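Local coordinates for protein ureidoglycolate hydrolase (Arabidopsis thaliana, PDB 4PXE) that hydrolyses (S)-ureidoglycolate to glyoxylate, ammonium and carbon dioxide in a manganese-dependent last step of plant purine breakdown, at residues A[8-13]-A[362-367]; A[115-120]-A[419-424]; A[70-75]-A[192-197]. All blocks are in the same frame, centred on the assembly; numbering follows the deposited sequence.

Contact 1: residues A[8-13]-A[362-367]; sequences NLASSL and ATELNL
The flat groups that meet here are two backbone carbonyls, each touched by a methyl of the facing segment. Leu365 CD2 rests 3.6 Å from Ala10 O, and Ala10 CB in turn lies 4.2 Å from Glu364 O. The methyls meet as well: Leu365 CD2 is 4.1 Å from Ala10 CB and also touches Leu13 CD1, so a single branch of Leu365 carries most of the contact. Its chi1 of -71° sets CG beside its own backbone N, anti to the carbonyl carbon, and together with chi2 turns CD2 towards 8-13. No hydrogen bond spans the two segments. The Glu364 carboxylate looks elsewhere, forming a salt bridge with Lys426 of helix 410-429, whose Leu422 also packs on Ala10.

The short 9-12 turn is weakly bonded along its backbone, and side chains help to hold it. Ser11 N gives a fairly straight bond to Asn8 OD1 (2.9 Å, 162° at the hydrogen), an Asx motif, while Asn8 N donates to Ser11 OG. Ser12 OG bends back to Leu9 O at 2.7 Å and reaches Ser121 OG outside the segment.

On the facing side, helix 352-364 stops just where the N-terminal turn leans on it. Leu367 N bonds to Ala362 O (2.9 Å) and Asn366 N to Thr363 O (3.0 Å), with Asn366 at positive phi: a Schellman motif closing the helix.

Contact 2: residues A[115-120]-A[419-424]; sequences INVLKR and VLSLTL
Ser421 OG sits against Val117 and is engaged by carbonyls of both helices: it bonds to Val417 O one turn back in its own helix, and more weakly to Ala114 O of the other. A chi1 of -66° holds the hydroxyl beside its backbone N, within reach of Val417 O, so this buried polar group is satisfied at an otherwise apolar interface. The arrangement is a helix-helix crossing in the α/β catalytic domain of the M20 family. The axes of segments 115-120 and 419-424, on helices 105-120 and 410-429, approach to 9.3 Å with a crossing angle of -64°, and residues of strands 129-133 and 201-209 pack against them.

Ser421 faces Leu118 at the nearest CA pair of the crossing. Val117 lays CG1 alongside the hydroxyl, 3.7 Å from Ser421 OG. Leu118 comes in next to it with its branched end: CD1 and CD2 are each 3.6 Å from Ser421 O, and CG is 4.0 Å from Ser421 CB. Beyond, Leu118 CD1 brushes Leu424 CB, while Leu118 also touches Leu129 of strand 129-133. These are van der Waals contacts, and no hydrogen bond joins the two segments themselves.

Further round helix 410-429, Val419 O takes two bonds from one residue. Thr423 N approaches it at 2.9 Å from one face of its carbonyl plane, and Thr423 OG1 at 2.7 Å from the opposite face, 37° out of that plane.

Contact 3: residues A[70-75]-A[192-197]; sequences VGNIFG and SSVFLK
Val194 reaches across with both methyls, each to a different residue. CG2 of Val194 meets Val70 CG1 at 4.2 Å, apolar on apolar, while its CG1 lies 3.9 Å from Asn72 ND2. The Val194 and Asn72 side chains cross at about a right angle. With chi1 at 175°, CG1 stands anti to the backbone N and CG2 beside it, and this splits the two methyls between their partners. No hydrogen bond bridges the two segments.

The next shell fixes the orientation of Asn72. Its OD1 accepts from Thr135 N and its ND2 donates to Asp68 OD2, so both ends of the buried amide are tied down and its rotation is fixed. Asp68 works twice, because its OD1 also receives Val70 N. Val70 O takes bonds from Tyr43 OH and Thr135 OG1, pinning the bend before strand 73-77, where Gly71 has a positive phi of 98°. Leu151 of helix 147-152 packs on both valines.

On the other side, Val194 rides on a turn in which Phe195 N bonds to Ser192 O at 3.1 Å.

The side chain of Asn72 lies about 8 Å from that of His92 and about 14 Å from a bound manganese. The contact joins the loop before strand 201-209 to the bend that leads into strand 73-77, in the catalytic domain of this M20 hydrolase and a shell or more away from its two-manganese site.

Contacts 1 and 2 are neighbours, with centres 11 Å apart: helix 410-429 is one half of contact 2 and packs against both segments of contact 1. Leu13 CD2 of contact 1 also packs on Val117 CG1 of contact 2, at 3.7 Å. Contact 2 is buried throughout, whereas contact 1 is partly exposed and joins the first modelled turn to the end of helix 352-364. Contact 3, also buried, lies apart, its centre 24 Å from that of contact 2, and is the one of the three that lies towards the metal site. None has a hydrogen bond between its segments; methyls meet carbonyl oxygens in contacts 1 and 2, a hydroxyl in contact 2 and an amide nitrogen in contact 3.

Contact 1: residues A[8-13]-A[362-367]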
loop_
_atom_site.group_PDB
_atom_site.type_symbol
_atom_site.label_atom_id
_atom_site.label_comp_id
_atom_site.label_asym_id
_atom_site.label_seq_id
_atom_site.Cartn_x
_atom_site.Cartn_y
_atom_site.Cartn_z
ATOM N N ASN A 8 22.976 -44.916 27.254
ATOM C CA ASN A 8 23.651 -43.668 27.581
ATOM C C ASN A 8 22.696 -42.476 27.517
ATOM O O ASN A 8 21.483 -42.648 27.396
ATOM C CB ASN A 8 24.844 -43.445 26.646
ATOM C CG ASN A 8 24.470 -43.563 25.173
ATOM O OD1 ASN A 8 23.311 -43.385 24.788
ATOM N ND2 ASN A 8 25.460 -43.860 24.341
ATOM N N LEU A 9 23.242 -41.269 27.601
ATOM C CA LEU A 9 22.411 -40.075 27.501
ATOM C C LEU A 9 21.650 -40.024 26.171
ATOM O O LEU A 9 20.437 -39.825 26.157
ATOM C CB LEU A 9 23.251 -38.811 27.681
ATOM C CG LEU A 9 22.430 -37.529 27.571
ATOM C CD1 LEU A 9 21.363 -37.476 28.659
ATOM C CD2 LEU A 9 23.342 -36.321 27.640
ATOM N N ALA A 10 22.364 -40.231 25.069
ATOM C CA ALA A 10 21.763 -40.186 23.738
ATOM C C ALA A 10 20.569 -41.120 23.591
ATOM O O ALA A 10 19.513 -40.722 23.099
ATOM C CB ALA A 10 22.807 -40.486 22.660
ATOM N N SER A 11 20.727 -42.363 24.030
ATOM C CA SER A 11 19.661 -43.341 23.861
ATOM C C SER A 11 18.470 -43.044 24.768
ATOM O O SER A 11 17.359 -43.494 24.497
ATOM C CB SER A 11 20.179 -44.760 24.094
ATOM O OG SER A 11 20.575 -44.938 25.436
ATOM N N SER A 12 18.697 -42.270 25.826
ATOM C CA SER A 12 17.636 -41.939 26.779
ATOM C C SER A 12 16.781 -40.739 26.367
ATOM O O SER A 12 15.747 -40.485 26.972
ATOM C CB SER A 12 18.224 -41.649 28.157
ATOM O OG SER A 12 18.786 -40.347 28.194
ATOM N N LEU A 13 17.216 -39.990 25.358
ATOM C CA LEU A 13 16.507 -38.777 24.973
ATOM C C LEU A 13 15.174 -39.123 24.319
ATOM O O LEU A 13 15.135 -39.854 23.328
ATOM C CB LEU A 13 17.362 -37.939 24.015
ATOM C CG LEU A 13 18.740 -37.500 24.513
ATOM C CD1 LEU A 13 19.435 -36.641 23.449
ATOM C CD2 LEU A 13 18.652 -36.754 25.840
ATOM N N ALA A 362 24.560 -35.829 16.095
ATOM C CA ALA A 362 23.717 -36.458 15.078
ATOM C C ALA A 362 24.117 -37.917 14.830
ATOM O O ALA A 362 23.262 -38.799 14.767
ATOM C CB ALA A 362 23.743 -35.646 13.774
ATOM N N THR A 363 25.414 -38.172 14.722
ATOM C CA THR A 363 25.913 -39.532 14.553
ATOM C C THR A 363 25.540 -40.447 15.732
ATOM O O THR A 363 25.084 -41.577 15.528
ATOM C CB THR A 363 27.434 -39.526 14.339
ATOM O OG1 THR A 363 27.745 -38.736 13.184
ATOM C CG2 THR A 363 27.955 -40.947 14.131
ATOM N N GLU A 364 25.713 -39.956 16.956
ATOM C CA GLU A 364 25.360 -40.740 18.145
ATOM C C GLU A 364 23.876 -41.071 18.209
ATOM O O GLU A 364 23.478 -42.061 18.824
ATOM C CB GLU A 364 25.790 -40.014 19.423
ATOM C CG GLU A 364 27.293 -39.979 19.593
ATOM C CD GLU A 364 27.736 -39.152 20.779
ATOM O OE1 GLU A 364 26.960 -39.044 21.756
ATOM O OE2 GLU A 364 28.862 -38.609 20.728
ATOM N N LEU A 365 23.060 -40.236 17.574
ATOM C CA LEU A 365 21.607 -40.428 17.569
ATOM C C LEU A 365 21.143 -41.204 16.348
ATOM O O LEU A 365 19.932 -41.335 16.111
ATOM C CB LEU A 365 20.895 -39.069 17.622
ATOM C CG LEU A 365 21.018 -38.365 18.973
ATOM C CD1 LEU A 365 20.706 -36.875 18.836
ATOM C CD2 LEU A 365 20.086 -39.025 19.983
ATOM N N ASN A 366 22.098 -41.689 15.559
ATOM C CA ASN A 366 21.806 -42.448 14.342
ATOM C C ASN A 366 21.007 -41.628 13.333
ATOM O O ASN A 366 20.144 -42.150 12.627
ATOM C CB ASN A 366 21.074 -43.761 14.670
ATOM C CG ASN A 366 21.883 -44.664 15.577
ATOM O OD1 ASN A 366 21.438 -45.040 16.661
ATOM N ND2 ASN A 366 23.080 -45.012 15.136
ATOM N N LEU A 367 21.309 -40.336 13.275
ATOM C CA LEU A 367 20.649 -39.421 12.346
ATOM C C LEU A 367 21.599 -39.058 11.219
ATOM O O LEU A 367 22.768 -38.769 11.455
ATOM C CB LEU A 367 20.200 -38.154 13.073
ATOM C CG LEU A 367 19.142 -38.358 14.161
ATOM C CD1 LEU A 367 18.927 -37.092 14.955
ATOM C CD2 LEU A 367 17.822 -38.828 13.551
#

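Contact 2: residues A[115-120]-A[419-424]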
loop_
_atom_site.group_PDB
_atom_site.type_symbol
_atom_site.label_atom_id
_atom_site.label_comp_id
_atom_site.label_asym_id
_atom_site.label_seq_id
_atom_site.Cartn_x
_atom_site.Cartn_y
_atom_site.Cartn_z
ATOM N N ILE A 115 15.356 -28.584 26.872
ATOM C CA ILE A 115 15.587 -28.513 28.316
ATOM C C ILE A 115 14.784 -29.594 29.030
ATOM O O ILE A 115 15.304 -30.324 29.877
ATOM C CB ILE A 115 15.198 -27.133 28.884
ATOM C CG1 ILE A 115 16.154 -26.061 28.369
ATOM C CG2 ILE A 115 15.207 -27.149 30.401
ATOM C CD1 ILE A 115 17.577 -26.272 28.751
ATOM N N ASN A 116 13.509 -29.698 28.685
ATOM C CA ASN A 116 12.641 -30.705 29.290
ATOM C C ASN A 116 13.104 -32.137 29.013
ATOM O O ASN A 116 13.058 -32.995 29.903
ATOM C CB ASN A 116 11.189 -30.468 28.868
ATOM C CG ASN A 116 10.601 -29.221 29.525
ATOM O OD1 ASN A 116 10.875 -28.945 30.696
ATOM N ND2 ASN A 116 9.804 -28.468 28.782
ATOM N N VAL A 117 13.589 -32.378 27.798
ATOM C CA VAL A 117 14.165 -33.662 27.412
ATOM C C VAL A 117 15.370 -34.008 28.298
ATOM O O VAL A 117 15.468 -35.117 28.839
ATOM C CB VAL A 117 14.609 -33.645 25.925
ATOM C CG1 VAL A 117 15.579 -34.786 25.617
ATOM C CG2 VAL A 117 13.393 -33.674 24.984
ATOM N N LEU A 118 16.281 -33.054 28.463
ATOM C CA LEU A 118 17.470 -33.256 29.285
ATOM C C LEU A 118 17.112 -33.485 30.752
ATOM O O LEU A 118 17.713 -34.335 31.426
ATOM C CB LEU A 118 18.408 -32.059 29.151
ATOM C CG LEU A 118 19.177 -31.994 27.830
ATOM C CD1 LEU A 118 19.967 -30.687 27.749
ATOM C CD2 LEU A 118 20.092 -33.209 27.655
ATOM N N LYS A 119 16.128 -32.742 31.246
ATOM C CA LYS A 119 15.678 -32.932 32.624
ATOM C C LYS A 119 15.058 -34.320 32.829
ATOM O O LYS A 119 15.333 -34.968 33.843
ATOM C CB LYS A 119 14.730 -31.810 33.069
ATOM C CG LYS A 119 15.443 -30.479 33.270
ATOM C CD LYS A 119 14.603 -29.471 34.044
ATOM C CE LYS A 119 15.432 -28.233 34.402
ATOM N NZ LYS A 119 14.723 -27.300 35.328
ATOM N N ARG A 120 14.249 -34.787 31.879
ATOM C CA ARG A 120 13.659 -36.128 31.987
ATOM C C ARG A 120 14.735 -37.209 32.024
ATOM O O ARG A 120 14.546 -38.268 32.640
ATOM C CB ARG A 120 12.664 -36.416 30.858
ATOM C CG ARG A 120 11.319 -35.745 31.039
ATOM C CD ARG A 120 10.269 -36.253 30.050
ATOM N NE ARG A 120 10.579 -35.984 28.643
ATOM C CZ ARG A 120 10.213 -34.887 27.987
ATOM N NH1 ARG A 120 9.546 -33.921 28.609
ATOM N NH2 ARG A 120 10.522 -34.749 26.703
ATOM N N VAL A 419 19.106 -33.542 18.685
ATOM C CA VAL A 419 20.453 -33.071 18.377
ATOM C C VAL A 419 20.796 -31.836 19.209
ATOM O O VAL A 419 21.901 -31.719 19.741
ATOM C CB VAL A 419 20.624 -32.785 16.876
ATOM C CG1 VAL A 419 21.985 -32.126 16.596
ATOM C CG2 VAL A 419 20.464 -34.069 16.074
ATOM N N LEU A 420 19.836 -30.929 19.353
ATOM C CA LEU A 420 20.044 -29.753 20.191
ATOM C C LEU A 420 20.320 -30.125 21.649
ATOM O O LEU A 420 21.270 -29.617 22.249
ATOM C CB LEU A 420 18.847 -28.815 20.099
ATOM C CG LEU A 420 18.962 -27.536 20.927
ATOM C CD1 LEU A 420 20.178 -26.715 20.509
ATOM C CD2 LEU A 420 17.684 -26.703 20.796
ATOM N N SER A 421 19.502 -31.018 22.205
ATOM C CA SER A 421 19.687 -31.489 23.577
ATOM C C SER A 421 21.079 -32.070 23.790
ATOM O O SER A 421 21.773 -31.746 24.765
ATOM C CB SER A 421 18.657 -32.565 23.905
ATOM O OG SER A 421 17.337 -32.049 23.907
ATOM N N LEU A 422 21.479 -32.950 22.884
ATOM C CA LEU A 422 22.732 -33.675 23.053
ATOM C C LEU A 422 23.926 -32.755 22.820
ATOM O O LEU A 422 24.944 -32.871 23.502
ATOM C CB LEU A 422 22.764 -34.884 22.110
ATOM C CG LEU A 422 23.914 -35.873 22.291
ATOM C CD1 LEU A 422 24.066 -36.309 23.760
ATOM C CD2 LEU A 422 23.673 -37.067 21.395
ATOM N N THR A 423 23.807 -31.829 21.875
ATOM C CA THR A 423 24.882 -30.867 21.636
ATOM C C THR A 423 25.033 -29.904 22.820
ATOM O O THR A 423 26.157 -29.613 23.243
ATOM C CB THR A 423 24.656 -30.066 20.325
ATOM O OG1 THR A 423 24.485 -30.974 19.226
ATOM C CG2 THR A 423 25.857 -29.177 20.034
ATOM N N LEU A 424 23.919 -29.431 23.373
ATOM C CA LEU A 424 23.943 -28.590 24.577
ATOM C C LEU A 424 24.645 -29.320 25.716
ATOM O O LEU A 424 25.455 -28.726 26.432
ATOM C CB LEU A 424 22.521 -28.238 25.022
ATOM C CG LEU A 424 21.762 -27.199 24.196
ATOM C CD1 LEU A 424 20.311 -27.172 24.639
ATOM C CD2 LEU A 424 22.396 -25.817 24.327
#

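Contact 3: residues A[70-75]-A[192-197]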
loop_
_atom_site.group_PDB
_atom_site.type_symbol
_atom_site.label_atom_id
_atom_site.label_comp_id
_atom_site.label_asym_id
_atom_site.label_seq_id
_atom_site.Cartn_x
_atom_site.Cartn_y
_atom_site.Cartn_z
ATOM N N VAL A 70 15.058 -4.184 25.852
ATOM C CA VAL A 70 14.286 -4.199 24.607
ATOM C C VAL A 70 13.414 -5.440 24.465
ATOM O O VAL A 70 12.726 -5.613 23.458
ATOM C CB VAL A 70 15.183 -4.068 23.350
ATOM C CG1 VAL A 70 15.950 -2.746 23.369
ATOM C CG2 VAL A 70 16.131 -5.245 23.222
ATOM N N GLY A 71 13.454 -6.313 25.463
ATOM C CA GLY A 71 12.554 -7.449 25.461
ATOM C C GLY A 71 13.136 -8.749 24.944
ATOM O O GLY A 71 12.378 -9.674 24.648
ATOM N N ASN A 72 14.458 -8.837 24.824
ATOM C CA ASN A 72 15.066 -10.158 24.696
ATOM C C ASN A 72 14.769 -10.904 25.985
ATOM O O ASN A 72 14.891 -10.344 27.082
ATOM C CB ASN A 72 16.580 -10.091 24.468
ATOM C CG ASN A 72 16.965 -9.406 23.168
ATOM O OD1 ASN A 72 16.459 -9.725 22.087
ATOM N ND2 ASN A 72 17.895 -8.471 23.264
ATOM N N ILE A 73 14.371 -12.164 25.856
ATOM C CA ILE A 73 13.942 -12.966 26.997
ATOM C C ILE A 73 14.914 -14.120 27.196
ATOM O O ILE A 73 15.301 -14.777 26.232
ATOM C CB ILE A 73 12.501 -13.469 26.783
ATOM C CG1 ILE A 73 11.543 -12.270 26.758
ATOM C CG2 ILE A 73 12.086 -14.438 27.872
ATOM C CD1 ILE A 73 10.145 -12.564 26.250
ATOM N N PHE A 74 15.321 -14.356 28.444
ATOM C CA PHE A 74 16.346 -15.335 28.753
ATOM C C PHE A 74 15.798 -16.323 29.774
ATOM O O PHE A 74 15.148 -15.916 30.734
ATOM C CB PHE A 74 17.587 -14.642 29.338
ATOM C CG PHE A 74 18.214 -13.623 28.419
ATOM C CD1 PHE A 74 17.713 -12.330 28.349
ATOM C CD2 PHE A 74 19.308 -13.955 27.634
ATOM C CE1 PHE A 74 18.287 -11.386 27.505
ATOM C CE2 PHE A 74 19.892 -13.014 26.785
ATOM C CZ PHE A 74 19.377 -11.730 26.724
ATOM N N GLY A 75 16.047 -17.612 29.558
ATOM C CA GLY A 75 15.620 -18.649 30.486
ATOM C C GLY A 75 16.775 -19.571 30.812
ATOM O O GLY A 75 17.213 -20.354 29.964
ATOM N N SER A 192 22.744 0.598 25.911
ATOM C CA SER A 192 24.028 -0.063 26.090
ATOM C C SER A 192 23.912 -1.203 27.097
ATOM O O SER A 192 24.724 -2.128 27.090
ATOM C CB SER A 192 25.081 0.947 26.568
ATOM O OG SER A 192 26.364 0.357 26.627
ATOM N N SER A 193 22.902 -1.123 27.960
ATOM C CA SER A 193 22.630 -2.152 28.958
ATOM C C SER A 193 22.369 -3.514 28.314
ATOM O O SER A 193 22.522 -4.551 28.952
ATOM C CB SER A 193 21.413 -1.761 29.799
ATOM O OG SER A 193 20.235 -1.742 29.004
ATOM N N VAL A 194 21.969 -3.497 27.048
ATOM C CA VAL A 194 21.615 -4.717 26.329
ATOM C C VAL A 194 22.858 -5.475 25.859
ATOM O O VAL A 194 22.840 -6.705 25.734
ATOM C CB VAL A 194 20.692 -4.384 25.128
ATOM C CG1 VAL A 194 20.408 -5.625 24.278
ATOM C CG2 VAL A 194 19.394 -3.783 25.624
ATOM N N PHE A 195 23.940 -4.738 25.618
ATOM C CA PHE A 195 25.164 -5.299 25.049
ATOM C C PHE A 195 25.709 -6.443 25.895
ATOM O O PHE A 195 25.814 -6.324 27.119
ATOM C CB PHE A 195 26.268 -4.234 24.952
ATOM C CG PHE A 195 25.953 -3.079 24.038
ATOM C CD1 PHE A 195 24.780 -3.031 23.303
ATOM C CD2 PHE A 195 26.858 -2.034 23.908
ATOM C CE1 PHE A 195 24.511 -1.965 22.470
ATOM C CE2 PHE A 195 26.595 -0.965 23.075
ATOM C CZ PHE A 195 25.419 -0.933 22.353
ATOM N N LEU A 196 26.079 -7.539 25.237
ATOM C CA LEU A 196 26.765 -8.629 25.919
ATOM C C LEU A 196 28.262 -8.480 25.726
ATOM O O LEU A 196 28.732 -8.140 24.640
ATOM C CB LEU A 196 26.326 -9.991 25.376
ATOM C CG LEU A 196 24.838 -10.303 25.464
ATOM C CD1 LEU A 196 24.587 -11.727 25.001
ATOM C CD2 LEU A 196 24.324 -10.078 26.878
ATOM N N LYS A 197 29.011 -8.743 26.787
ATOM C CA LYS A 197 30.458 -8.787 26.689
ATOM C C LYS A 197 30.856 -9.943 25.774
ATOM O O LYS A 197 30.227 -11.001 25.787
ATOM C CB LYS A 197 31.065 -8.973 28.079
ATOM C CG LYS A 197 32.265 -8.084 28.362
ATOM C CD LYS A 197 33.566 -8.780 28.002
ATOM C CE LYS A 197 33.826 -9.959 28.928
ATOM N NZ LYS A 197 33.936 -9.537 30.355
#